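Local atomic coordinates of rhodopsin (Todarodes pacificus, PDB entry 2Z73), a protein that senses light in squid vision, using isomerisation of bound 11-cis retinal to switch on G-protein signalling to phospholipase C. Residues P21-F26 / D189-D194; V29-Y34 / F97-I102; I56-K61 / P320-A325; M121-M126 / F210-I215. All coordinates share one frame; numbering follows the deposited sequence.

Contact 1 of 4, residues P21-F26 / D189-D194; sequences PHWREF and DYISRD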
# COMPACT_ATOMS: atom_id res chain seq x y z
N PRO A 21 20.92 9.75 -21.33
CA PRO A 21 20.89 9.75 -22.79
C PRO A 21 19.69 9.00 -23.36
O PRO A 21 19.11 9.41 -24.37
CB PRO A 21 22.21 9.08 -23.15
CG PRO A 21 23.11 9.55 -22.07
CD PRO A 21 22.26 9.36 -20.84
N HIS A 22 19.33 7.91 -22.71
CA HIS A 22 18.21 7.11 -23.17
C HIS A 22 16.92 7.88 -23.36
O HIS A 22 16.21 7.67 -24.34
CB HIS A 22 17.94 5.95 -22.22
CG HIS A 22 16.67 5.23 -22.54
ND1 HIS A 22 16.40 4.73 -23.80
CD2 HIS A 22 15.57 4.97 -21.79
CE1 HIS A 22 15.20 4.20 -23.81
NE2 HIS A 22 14.67 4.33 -22.60
N TRP A 23 16.59 8.77 -22.42
CA TRP A 23 15.35 9.54 -22.53
C TRP A 23 15.50 10.70 -23.51
O TRP A 23 14.52 11.30 -23.93
CB TRP A 23 14.93 10.07 -21.16
CG TRP A 23 14.74 9.02 -20.10
CD1 TRP A 23 15.47 8.86 -18.96
CD2 TRP A 23 13.76 7.97 -20.09
NE1 TRP A 23 15.01 7.79 -18.24
CE2 TRP A 23 13.96 7.22 -18.91
CE3 TRP A 23 12.73 7.59 -20.96
CZ2 TRP A 23 13.17 6.12 -18.58
CZ3 TRP A 23 11.95 6.49 -20.64
CH2 TRP A 23 12.17 5.76 -19.45
N ARG A 24 16.74 11.00 -23.87
CA ARG A 24 17.04 12.11 -24.76
C ARG A 24 16.85 11.84 -26.24
O ARG A 24 16.73 12.77 -27.02
CB ARG A 24 18.48 12.55 -24.49
CG ARG A 24 18.65 13.08 -23.09
CD ARG A 24 20.01 12.81 -22.50
NE ARG A 24 21.10 13.47 -23.20
CZ ARG A 24 22.27 13.77 -22.64
NH1 ARG A 24 22.51 13.46 -21.37
NH2 ARG A 24 23.22 14.35 -23.37
N GLU A 25 16.82 10.58 -26.63
CA GLU A 25 16.66 10.27 -28.04
C GLU A 25 15.22 10.33 -28.53
O GLU A 25 14.96 10.26 -29.73
CB GLU A 25 17.26 8.90 -28.34
CG GLU A 25 16.35 7.76 -28.00
CD GLU A 25 17.06 6.43 -28.06
OE1 GLU A 25 16.40 5.43 -28.38
OE2 GLU A 25 18.27 6.40 -27.77
N PHE A 26 14.28 10.46 -27.62
CA PHE A 26 12.88 10.48 -28.02
C PHE A 26 12.34 11.86 -28.33
O PHE A 26 12.91 12.87 -27.91
CB PHE A 26 12.02 9.84 -26.93
CG PHE A 26 12.43 8.43 -26.61
CD1 PHE A 26 12.07 7.37 -27.44
CD2 PHE A 26 13.21 8.17 -25.49
CE1 PHE A 26 12.48 6.07 -27.15
CE2 PHE A 26 13.62 6.86 -25.20
CZ PHE A 26 13.25 5.82 -26.04
N ASP A 189 17.26 4.93 -10.65
CA ASP A 189 17.86 4.68 -11.95
C ASP A 189 17.87 3.18 -12.29
O ASP A 189 18.64 2.40 -11.72
CB ASP A 189 19.29 5.23 -11.96
CG ASP A 189 19.90 5.24 -13.33
OD1 ASP A 189 19.23 4.84 -14.30
OD2 ASP A 189 21.07 5.66 -13.44
N TYR A 190 17.00 2.79 -13.22
CA TYR A 190 16.89 1.39 -13.64
C TYR A 190 17.52 1.21 -15.02
O TYR A 190 17.43 0.15 -15.62
CB TYR A 190 15.43 0.95 -13.67
CG TYR A 190 14.49 1.92 -14.35
CD1 TYR A 190 13.49 2.59 -13.62
CD2 TYR A 190 14.60 2.20 -15.71
CE1 TYR A 190 12.64 3.50 -14.23
CE2 TYR A 190 13.75 3.11 -16.33
CZ TYR A 190 12.77 3.76 -15.58
OH TYR A 190 11.94 4.68 -16.19
N ILE A 191 18.16 2.27 -15.51
CA ILE A 191 18.81 2.23 -16.81
C ILE A 191 20.30 1.89 -16.68
O ILE A 191 20.78 0.92 -17.25
CB ILE A 191 18.62 3.56 -17.53
CG1 ILE A 191 17.13 3.79 -17.80
CG2 ILE A 191 19.41 3.57 -18.81
CD1 ILE A 191 16.81 5.16 -18.39
N SER A 192 21.04 2.71 -15.92
CA SER A 192 22.46 2.47 -15.71
C SER A 192 22.69 1.03 -15.26
O SER A 192 21.98 0.54 -14.38
CB SER A 192 23.00 3.43 -14.64
OG SER A 192 23.01 4.76 -15.12
N ARG A 193 23.67 0.37 -15.85
CA ARG A 193 23.95 -1.02 -15.53
C ARG A 193 25.25 -1.34 -14.81
O ARG A 193 25.74 -2.47 -14.88
CB ARG A 193 23.86 -1.86 -16.80
CG ARG A 193 22.54 -1.70 -17.51
CD ARG A 193 22.39 -2.73 -18.59
NE ARG A 193 21.07 -2.67 -19.22
CZ ARG A 193 20.67 -3.52 -20.15
NH1 ARG A 193 19.46 -3.40 -20.67
NH2 ARG A 193 21.47 -4.48 -20.56
N ASP A 194 25.81 -0.35 -14.12
CA ASP A 194 27.06 -0.56 -13.39
C ASP A 194 26.81 -1.44 -12.19
O ASP A 194 25.67 -1.60 -11.74
CB ASP A 194 27.65 0.77 -12.92
CG ASP A 194 26.67 1.59 -12.14
OD1 ASP A 194 25.91 2.36 -12.76
OD2 ASP A 194 26.65 1.45 -10.90
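I191 points its CG1 branch anti to its own carbonyl carbon (chi1 -63°) and keeps the chain extended beyond it (chi2 174°). CD1 is thereby pushed forward against the aromatic groups of segment 21-26. W23 CG lies beside its backbone N (chi1 -57°), and the indole is brought up to the same methyl. I191 CD1 lies 3.2 Å from W23 NE1, approaching the indole obliquely. The same methyl meets the H22 ring at its edge, 3.6 Å from H22 CD2. H22 in turn sets CD2 over the centre of one indole face, so the two rings and the methyl form one packed group. On the six-membered ring of the indole, Y190 OH comes in at the edge, 3.0 Å from W23 CZ2. That hydroxyl is hydrogen-bonded to E180, and H22 NE2 is bonded to the carbonyl of V292. No hydrogen bond joins the two segments. With a serine in place of W23, the H22 ring would probably lose the indole face it packs on, and I191 CD1 its indole neighbour. Behind I191, the backbone is fixed by D189. Its OD1 accepts from I191 N at 3.0 Å and from S192 N at 3.2 Å, both from the same face of the carboxylate. The first of these bonds makes an Asx turn. The contact joins the N-terminal extracellular segment to the loop after strand 186-188. It belongs to the extracellular cap of the opsin fold, with the Y190 side chain about 7 Å from the bound retinal.

Contact 2 of 4, residues V29-Y34 / F97-I102; sequences VPDAVY and FLKKWI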
# COMPACT_ATOMS: atom_id res chain seq x y z
N VAL A 29 6.60 14.19 -26.24
CA VAL A 29 5.19 13.84 -26.29
C VAL A 29 4.37 15.12 -26.41
O VAL A 29 4.82 16.19 -26.03
CB VAL A 29 4.76 13.07 -25.02
CG1 VAL A 29 5.62 11.82 -24.87
CG2 VAL A 29 4.88 13.97 -23.78
N PRO A 30 3.15 15.02 -26.94
CA PRO A 30 2.25 16.17 -27.13
C PRO A 30 1.85 16.88 -25.84
O PRO A 30 1.84 16.28 -24.76
CB PRO A 30 1.05 15.54 -27.83
CG PRO A 30 1.62 14.34 -28.52
CD PRO A 30 2.54 13.79 -27.47
N ASP A 31 1.49 18.15 -25.95
CA ASP A 31 1.07 18.95 -24.80
C ASP A 31 -0.06 18.26 -24.03
O ASP A 31 -0.01 18.13 -22.81
CB ASP A 31 0.57 20.32 -25.25
CG ASP A 31 1.67 21.17 -25.86
OD1 ASP A 31 2.82 20.70 -25.96
OD2 ASP A 31 1.37 22.32 -26.24
N ALA A 32 -1.07 17.82 -24.76
CA ALA A 32 -2.22 17.16 -24.16
C ALA A 32 -1.81 16.02 -23.25
O ALA A 32 -2.50 15.73 -22.27
CB ALA A 32 -3.15 16.66 -25.24
N VAL A 33 -0.69 15.38 -23.56
CA VAL A 33 -0.24 14.26 -22.75
C VAL A 33 0.34 14.73 -21.43
O VAL A 33 0.15 14.09 -20.39
CB VAL A 33 0.83 13.42 -23.48
CG1 VAL A 33 1.30 12.29 -22.58
CG2 VAL A 33 0.27 12.88 -24.78
N TYR A 34 1.06 15.84 -21.47
CA TYR A 34 1.66 16.39 -20.27
C TYR A 34 0.55 16.87 -19.36
O TYR A 34 0.57 16.61 -18.15
CB TYR A 34 2.56 17.58 -20.60
CG TYR A 34 3.92 17.21 -21.14
CD1 TYR A 34 4.24 17.42 -22.48
CD2 TYR A 34 4.91 16.72 -20.28
CE1 TYR A 34 5.53 17.16 -22.96
CE2 TYR A 34 6.19 16.45 -20.74
CZ TYR A 34 6.50 16.68 -22.08
OH TYR A 34 7.78 16.45 -22.53
N PHE A 97 2.49 20.58 -16.26
CA PHE A 97 1.96 21.78 -16.90
C PHE A 97 2.98 22.71 -17.51
O PHE A 97 2.62 23.60 -18.26
CB PHE A 97 1.08 22.57 -15.93
CG PHE A 97 -0.11 21.81 -15.43
CD1 PHE A 97 -0.77 20.91 -16.27
CD2 PHE A 97 -0.56 21.99 -14.14
CE1 PHE A 97 -1.88 20.20 -15.81
CE2 PHE A 97 -1.67 21.28 -13.67
CZ PHE A 97 -2.33 20.39 -14.51
N LEU A 98 4.25 22.52 -17.18
CA LEU A 98 5.33 23.36 -17.72
C LEU A 98 6.19 22.51 -18.63
O LEU A 98 7.15 22.99 -19.24
CB LEU A 98 6.21 23.91 -16.59
CG LEU A 98 5.55 24.89 -15.61
CD1 LEU A 98 6.52 25.15 -14.47
CD2 LEU A 98 5.18 26.18 -16.35
N LYS A 99 5.84 21.23 -18.71
CA LYS A 99 6.57 20.29 -19.53
C LYS A 99 8.03 20.23 -19.10
O LYS A 99 8.91 20.05 -19.93
CB LYS A 99 6.44 20.69 -21.00
CG LYS A 99 4.99 20.63 -21.47
CD LYS A 99 4.61 21.75 -22.42
CE LYS A 99 5.27 21.59 -23.77
NZ LYS A 99 4.81 22.65 -24.70
N LYS A 100 8.28 20.38 -17.80
CA LYS A 100 9.63 20.35 -17.26
C LYS A 100 9.68 20.32 -15.73
O LYS A 100 8.82 20.91 -15.08
CB LYS A 100 10.41 21.57 -17.76
CG LYS A 100 11.84 21.63 -17.27
CD LYS A 100 12.67 22.63 -18.07
CE LYS A 100 12.67 22.28 -19.56
NZ LYS A 100 13.08 20.87 -19.79
N TRP A 101 10.67 19.62 -15.17
CA TRP A 101 10.85 19.55 -13.72
C TRP A 101 11.66 20.76 -13.28
O TRP A 101 12.88 20.82 -13.47
CB TRP A 101 11.59 18.26 -13.32
CG TRP A 101 11.91 18.19 -11.83
CD1 TRP A 101 13.00 18.72 -11.20
CD2 TRP A 101 11.13 17.55 -10.81
NE1 TRP A 101 12.94 18.46 -9.86
CE2 TRP A 101 11.80 17.75 -9.59
CE3 TRP A 101 9.92 16.84 -10.81
CZ2 TRP A 101 11.31 17.25 -8.36
CZ3 TRP A 101 9.42 16.35 -9.59
CH2 TRP A 101 10.13 16.56 -8.39
N ILE A 102 10.96 21.73 -12.71
CA ILE A 102 11.57 22.99 -12.26
C ILE A 102 11.93 23.05 -10.78
O ILE A 102 12.18 24.14 -10.28
CB ILE A 102 10.62 24.16 -12.50
CG1 ILE A 102 9.32 23.93 -11.70
CG2 ILE A 102 10.33 24.31 -13.99
CD1 ILE A 102 8.42 25.14 -11.57
O HOH W 1 10.03 17.08 -20.16
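K99 and D31 form a salt bridge, with K99 NZ 3.1 Å from D31 OD1. The ammonium meets the oxygen from above the carboxylate plane, 48° out of it. The lysine chain bends at chi2 and chi3 (142° and 71°) to turn its end toward the acid. A second, weaker polar link runs through a water. The water donates to K99 O at 3.2 Å and makes a weak bond to Y34 OH at 3.3 Å. The tyrosine hydroxyl also has a direct partner in Q28. Between the two polar ends lies the packing. K99 CG sits over one face of the Y34 ring, 3.7 Å from its centroid, in a CH-pi contact. V29 CG2 lies over the opposite face, so the ring is held between two aliphatic groups. The lysine therefore uses its CG methylene for the aromatic face and its charged tip for the acid. Its backbone ends the preceding helix in a Schellman motif. The positive phi of this motif comes right after the last turn of helix 91-97. Segment 29-34 starts helix 31-61, the first transmembrane helix, and segment 97-102 leads from helix 91-97 to helix 104-138. Around them, Y295 of helix 294-306 touches V29, P30 and V33. Further along segment 97-102, W101 packs on helices 91-97 and 104-138 and meets the Y111 ring edge-to-face.

Contact 3 of 4, residues I56-K61 / P320-A325; sequences IYLFTK and PKFREA. With PLM (palmitic acid), chain E; BOG (octyl beta-D-glucopyranoside), chain C.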
# COMPACT_ATOMS: atom_id res chain seq x y z
N ILE A 56 -7.04 7.78 8.68
CA ILE A 56 -6.24 8.15 9.83
C ILE A 56 -7.08 8.88 10.89
O ILE A 56 -6.97 8.59 12.08
CB ILE A 56 -5.07 9.08 9.45
CG1 ILE A 56 -4.10 8.35 8.51
CG2 ILE A 56 -4.36 9.56 10.72
CD1 ILE A 56 -2.92 9.20 8.09
N TYR A 57 -7.91 9.82 10.44
CA TYR A 57 -8.76 10.58 11.36
C TYR A 57 -9.72 9.65 12.07
O TYR A 57 -9.70 9.55 13.29
CB TYR A 57 -9.54 11.66 10.59
CG TYR A 57 -10.51 12.47 11.43
CD1 TYR A 57 -11.89 12.32 11.29
CD2 TYR A 57 -10.05 13.39 12.37
CE1 TYR A 57 -12.77 13.05 12.06
CE2 TYR A 57 -10.92 14.13 13.15
CZ TYR A 57 -12.29 13.95 12.99
OH TYR A 57 -13.18 14.68 13.75
N LEU A 58 -10.55 8.95 11.30
CA LEU A 58 -11.52 8.01 11.86
C LEU A 58 -10.92 6.89 12.72
O LEU A 58 -11.41 6.62 13.81
CB LEU A 58 -12.37 7.40 10.74
CG LEU A 58 -13.79 7.95 10.55
CD1 LEU A 58 -13.84 9.43 10.88
CD2 LEU A 58 -14.25 7.70 9.13
N PHE A 59 -9.84 6.26 12.25
CA PHE A 59 -9.25 5.18 13.03
C PHE A 59 -8.60 5.61 14.34
O PHE A 59 -8.67 4.89 15.33
CB PHE A 59 -8.26 4.37 12.18
CG PHE A 59 -8.89 3.20 11.46
CD1 PHE A 59 -9.62 3.39 10.29
CD2 PHE A 59 -8.76 1.90 11.96
CE1 PHE A 59 -10.22 2.30 9.63
CE2 PHE A 59 -9.35 0.82 11.31
CZ PHE A 59 -10.08 1.02 10.15
N THR A 60 -7.96 6.78 14.37
CA THR A 60 -7.35 7.23 15.62
C THR A 60 -8.37 7.81 16.60
O THR A 60 -8.11 7.88 17.79
CB THR A 60 -6.28 8.33 15.40
OG1 THR A 60 -6.79 9.33 14.52
CG2 THR A 60 -5.01 7.74 14.82
N LYS A 61 -9.55 8.18 16.10
CA LYS A 61 -10.54 8.79 16.97
C LYS A 61 -11.80 7.99 17.31
O LYS A 61 -12.58 8.41 18.17
CB LYS A 61 -10.93 10.15 16.41
CG LYS A 61 -9.76 11.13 16.39
CD LYS A 61 -9.17 11.29 17.79
CE LYS A 61 -7.87 12.07 17.76
NZ LYS A 61 -7.27 12.21 19.12
N PRO A 320 -17.07 -2.92 7.68
CA PRO A 320 -18.23 -2.58 8.52
C PRO A 320 -18.01 -1.49 9.57
O PRO A 320 -18.63 -0.43 9.49
CB PRO A 320 -18.62 -3.92 9.13
CG PRO A 320 -17.32 -4.65 9.21
CD PRO A 320 -16.69 -4.33 7.87
N LYS A 321 -17.16 -1.74 10.56
CA LYS A 321 -16.94 -0.72 11.59
C LYS A 321 -16.54 0.60 10.96
O LYS A 321 -17.05 1.65 11.35
CB LYS A 321 -15.85 -1.17 12.58
CG LYS A 321 -16.37 -2.08 13.68
CD LYS A 321 -15.26 -2.49 14.64
CE LYS A 321 -15.79 -3.40 15.73
NZ LYS A 321 -14.72 -3.85 16.66
N PHE A 322 -15.65 0.56 9.98
CA PHE A 322 -15.19 1.77 9.31
C PHE A 322 -16.34 2.44 8.59
O PHE A 322 -16.49 3.66 8.63
CB PHE A 322 -14.09 1.44 8.32
CG PHE A 322 -13.55 2.63 7.58
CD1 PHE A 322 -12.98 3.69 8.28
CD2 PHE A 322 -13.61 2.70 6.20
CE1 PHE A 322 -12.47 4.79 7.60
CE2 PHE A 322 -13.10 3.79 5.51
CZ PHE A 322 -12.53 4.84 6.22
N ARG A 323 -17.16 1.65 7.91
CA ARG A 323 -18.30 2.19 7.19
C ARG A 323 -19.29 2.80 8.17
O ARG A 323 -19.99 3.77 7.85
CB ARG A 323 -19.00 1.08 6.38
CG ARG A 323 -18.32 0.76 5.06
CD ARG A 323 -18.88 -0.51 4.45
NE ARG A 323 -20.33 -0.47 4.28
CZ ARG A 323 -20.98 0.22 3.34
NH1 ARG A 323 -20.31 0.95 2.46
NH2 ARG A 323 -22.30 0.17 3.28
N GLU A 324 -19.33 2.24 9.37
CA GLU A 324 -20.23 2.73 10.41
C GLU A 324 -19.79 4.17 10.70
O GLU A 324 -20.53 5.13 10.49
CB GLU A 324 -20.08 1.86 11.66
CG GLU A 324 -21.29 1.77 12.56
CD GLU A 324 -20.95 1.14 13.90
OE1 GLU A 324 -21.88 0.77 14.65
OE2 GLU A 324 -19.74 1.03 14.21
N ALA A 325 -18.55 4.29 11.16
CA ALA A 325 -17.96 5.58 11.49
C ALA A 325 -18.19 6.63 10.40
O ALA A 325 -18.54 7.77 10.70
CB ALA A 325 -16.46 5.40 11.75
C1 PLM E . -4.41 13.58 17.28
O2 PLM E . -5.04 14.62 17.44
C2 PLM E . -4.69 12.71 16.05
C3 PLM E . -3.47 12.54 15.13
C4 PLM E . -3.79 13.03 13.72
C5 PLM E . -2.73 12.61 12.74
C6 PLM E . -3.09 13.12 11.36
C7 PLM E . -1.86 13.20 10.49
C8 PLM E . -2.17 13.73 9.08
C9 PLM E . -1.06 13.40 8.08
CA PLM E . -0.04 14.51 7.95
CB PLM E . 1.30 13.95 7.52
CC PLM E . 2.21 15.04 6.99
CD PLM E . 3.55 14.46 6.57
CE PLM E . 3.95 15.01 5.22
CF PLM E . 5.24 15.81 5.27
CG PLM E . 5.62 16.34 3.90
C1 BOG C . -10.46 -6.52 15.49
O1 BOG C . -9.69 -6.91 14.44
C2 BOG C . -11.84 -6.79 14.95
O2 BOG C . -12.15 -6.01 13.73
C3 BOG C . -12.67 -6.40 16.08
O3 BOG C . -13.94 -6.66 15.60
C4 BOG C . -12.29 -7.25 17.36
O4 BOG C . -13.08 -6.89 18.44
C5 BOG C . -10.93 -6.97 17.84
O5 BOG C . -10.14 -7.35 16.72
C6 BOG C . -10.54 -7.83 19.11
O6 BOG C . -9.13 -7.47 19.56
C1' BOG C . -8.71 -5.91 14.46
C2' BOG C . -7.71 -6.48 13.60
C3' BOG C . -7.55 -5.42 12.57
C4' BOG C . -7.35 -6.21 11.40
C5' BOG C . -6.84 -5.24 10.40
C6' BOG C . -7.28 -5.85 9.19
C7' BOG C . -6.85 -4.85 8.19
C8' BOG C . -7.79 -5.07 7.14
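F322 starts with its CB 4.2 Å from F59 CE1, and from there its ring runs on past the neighbouring side chains. CG is anti to the backbone N (chi1 180°), which swings the ring toward helix 31-61. CG itself keeps 3.9 Å from F59 CE1. Next along the ring, F322 CD1 is the atom pressed hardest on F59, at 3.4 Å from the same CE1. Further out, F322 CE1 still lies near F59 but packs closer on L58 CD2, at 3.7 Å. The two phenyl planes are inclined by 34°, with centroids 5.5 Å apart, an oblique pair. A325 CB also packs on L58, 3.9 Å from its CG. Cutting F322 back to an alanine is likely to open a gap beside F59 CE1 and L58 CD2 and leave F59 without its partner on segment 320-325. The helix segments run at 103° to each other. Helix 320-329 is the amphipathic helix that follows the seventh transmembrane helix in this receptor family. Bound lipid-like molecules lie close by: a docosane about 4 Å from the F322 side chain, a palmitic acid against I56 and K61, and an octyl glucoside whose O3 takes a weak bond from K321 NZ. Across the contact every touching atom is carbon, with no hydrogen bond. Shape fit rather than directional bonding therefore sets how F322 lies against L58 and F59.

Contact 4 of 4, residues M121-M126 / F210-I215; sequences MSIMTM and FGPILI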
# COMPACT_ATOMS: atom_id res chain seq x y z
N MET A 121 7.07 0.69 2.31
CA MET A 121 6.35 0.71 3.58
C MET A 121 4.93 0.18 3.47
O MET A 121 4.46 -0.51 4.37
CB MET A 121 6.32 2.11 4.18
CG MET A 121 5.97 2.13 5.66
SD MET A 121 6.44 3.68 6.50
CE MET A 121 4.87 4.45 6.68
N SER A 122 4.24 0.49 2.38
CA SER A 122 2.89 -0.00 2.25
C SER A 122 2.78 -1.53 2.20
O SER A 122 1.88 -2.11 2.80
CB SER A 122 2.21 0.65 1.05
OG SER A 122 1.86 1.98 1.36
N ILE A 123 3.70 -2.20 1.50
CA ILE A 123 3.66 -3.67 1.43
C ILE A 123 4.16 -4.29 2.73
O ILE A 123 3.59 -5.28 3.20
CB ILE A 123 4.53 -4.24 0.31
CG1 ILE A 123 5.40 -3.14 -0.30
CG2 ILE A 123 3.65 -4.95 -0.71
CD1 ILE A 123 6.46 -3.65 -1.24
N MET A 124 5.21 -3.73 3.31
CA MET A 124 5.73 -4.29 4.55
C MET A 124 4.70 -4.11 5.67
O MET A 124 4.60 -4.96 6.57
CB MET A 124 7.05 -3.63 4.94
CG MET A 124 7.78 -4.37 6.04
SD MET A 124 7.86 -6.16 5.73
CE MET A 124 9.30 -6.29 4.70
N THR A 125 3.94 -3.02 5.62
CA THR A 125 2.93 -2.80 6.63
C THR A 125 1.90 -3.88 6.39
O THR A 125 1.42 -4.50 7.34
CB THR A 125 2.24 -1.42 6.49
OG1 THR A 125 3.20 -0.38 6.69
CG2 THR A 125 1.14 -1.27 7.53
N MET A 126 1.55 -4.10 5.13
CA MET A 126 0.58 -5.14 4.80
C MET A 126 1.12 -6.48 5.32
O MET A 126 0.37 -7.30 5.82
CB MET A 126 0.33 -5.20 3.29
CG MET A 126 -0.60 -4.09 2.79
SD MET A 126 -0.94 -4.15 1.00
CE MET A 126 -0.77 -2.42 0.54
N PHE A 210 10.09 -8.54 -3.06
CA PHE A 210 9.91 -9.98 -2.82
C PHE A 210 9.85 -10.34 -1.34
O PHE A 210 9.09 -11.22 -0.94
CB PHE A 210 11.03 -10.78 -3.49
CG PHE A 210 11.14 -10.56 -4.97
CD1 PHE A 210 9.99 -10.49 -5.76
CD2 PHE A 210 12.38 -10.45 -5.59
CE1 PHE A 210 10.08 -10.31 -7.14
CE2 PHE A 210 12.48 -10.28 -6.96
CZ PHE A 210 11.33 -10.21 -7.74
N GLY A 211 10.65 -9.65 -0.54
CA GLY A 211 10.67 -9.92 0.88
C GLY A 211 9.30 -10.01 1.52
O GLY A 211 8.83 -11.10 1.82
N PRO A 212 8.63 -8.86 1.73
CA PRO A 212 7.30 -8.81 2.34
C PRO A 212 6.29 -9.71 1.62
O PRO A 212 5.32 -10.17 2.21
CB PRO A 212 6.93 -7.33 2.26
CG PRO A 212 7.72 -6.85 1.07
CD PRO A 212 9.04 -7.53 1.27
N ILE A 213 6.54 -9.95 0.35
CA ILE A 213 5.66 -10.82 -0.41
C ILE A 213 5.68 -12.22 0.20
O ILE A 213 4.64 -12.83 0.42
CB ILE A 213 6.08 -10.90 -1.88
CG1 ILE A 213 5.79 -9.56 -2.57
CG2 ILE A 213 5.37 -12.06 -2.55
CD1 ILE A 213 5.96 -9.57 -4.08
N LEU A 214 6.88 -12.71 0.49
CA LEU A 214 7.03 -14.03 1.09
C LEU A 214 6.26 -14.10 2.40
O LEU A 214 5.55 -15.07 2.67
CB LEU A 214 8.51 -14.35 1.32
CG LEU A 214 9.34 -14.53 0.05
CD1 LEU A 214 10.82 -14.64 0.41
CD2 LEU A 214 8.88 -15.78 -0.69
N ILE A 215 6.41 -13.07 3.22
CA ILE A 215 5.71 -13.01 4.49
C ILE A 215 4.21 -13.09 4.20
O ILE A 215 3.49 -13.86 4.82
CB ILE A 215 6.01 -11.70 5.24
CG1 ILE A 215 7.49 -11.65 5.60
CG2 ILE A 215 5.18 -11.61 6.49
CD1 ILE A 215 7.90 -10.37 6.30
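M124 and P212 meet across the helices, the methyl of one against the ring of the other. The turn of helix 104-138 that carries M124 also holds the carbonyl oxygen of M121, which is gripped by two donors from one residue. T125 OG1 reaches M121 O at 2.6 Å and T125 N at 2.9 Å. They come from opposite faces of the carbonyl plane, and the hydroxyl lies 37° above it. This bonding is internal to helix 104-138. Across to helix 195-224 the contact is apolar. M124 sends its CG anti to the backbone N (chi1 -167°), then bends at the next two torsions. Its methyl thus comes back against the proline, with M124 CE 3.6 Å from P212 CB. CE also touches CD of the same ring. The sulfur sits beside I215, with M124 SD 4.2 Å from I215 CD1. I123 meets another part of the proline, its CD1 lying 4.1 Å from P212 CG. P212 thus lodges between two neighbouring side chains of the other helix. Its nitrogen carries no hydrogen to bond the preceding turn, and helix 195-224 is kinked there. The axes of the short segments run nearly parallel, at 19°, and approach to 8.7 Å. F270 of helix 246-286 packs on I123. In sequence position P212, I123 and F270 match the proline, isoleucine and phenylalanine of the PIF motif, the connector core of class A receptors below the ligand pocket.

In the fold
Contacts 1 and 2 lie on the extracellular side, their centres about 20 Å apart, and their segments 21-26 and 29-34 adjoin in the chain. Contact 3 lies at the cytoplasmic end, its centre about 45 Å from that of contact 1. Helix 31-61 links contact 2 to contact 3, whose centres are about 39 Å apart. Contact 4 is the most central, about 9 Å from the centre of the chain and about 24 Å from contact 3, centre to centre. The retinal lies between contacts 1 and 4: Y190 of contact 1 is about 7 Å from it and I123 of contact 4 about 5 Å, side chain to ligand.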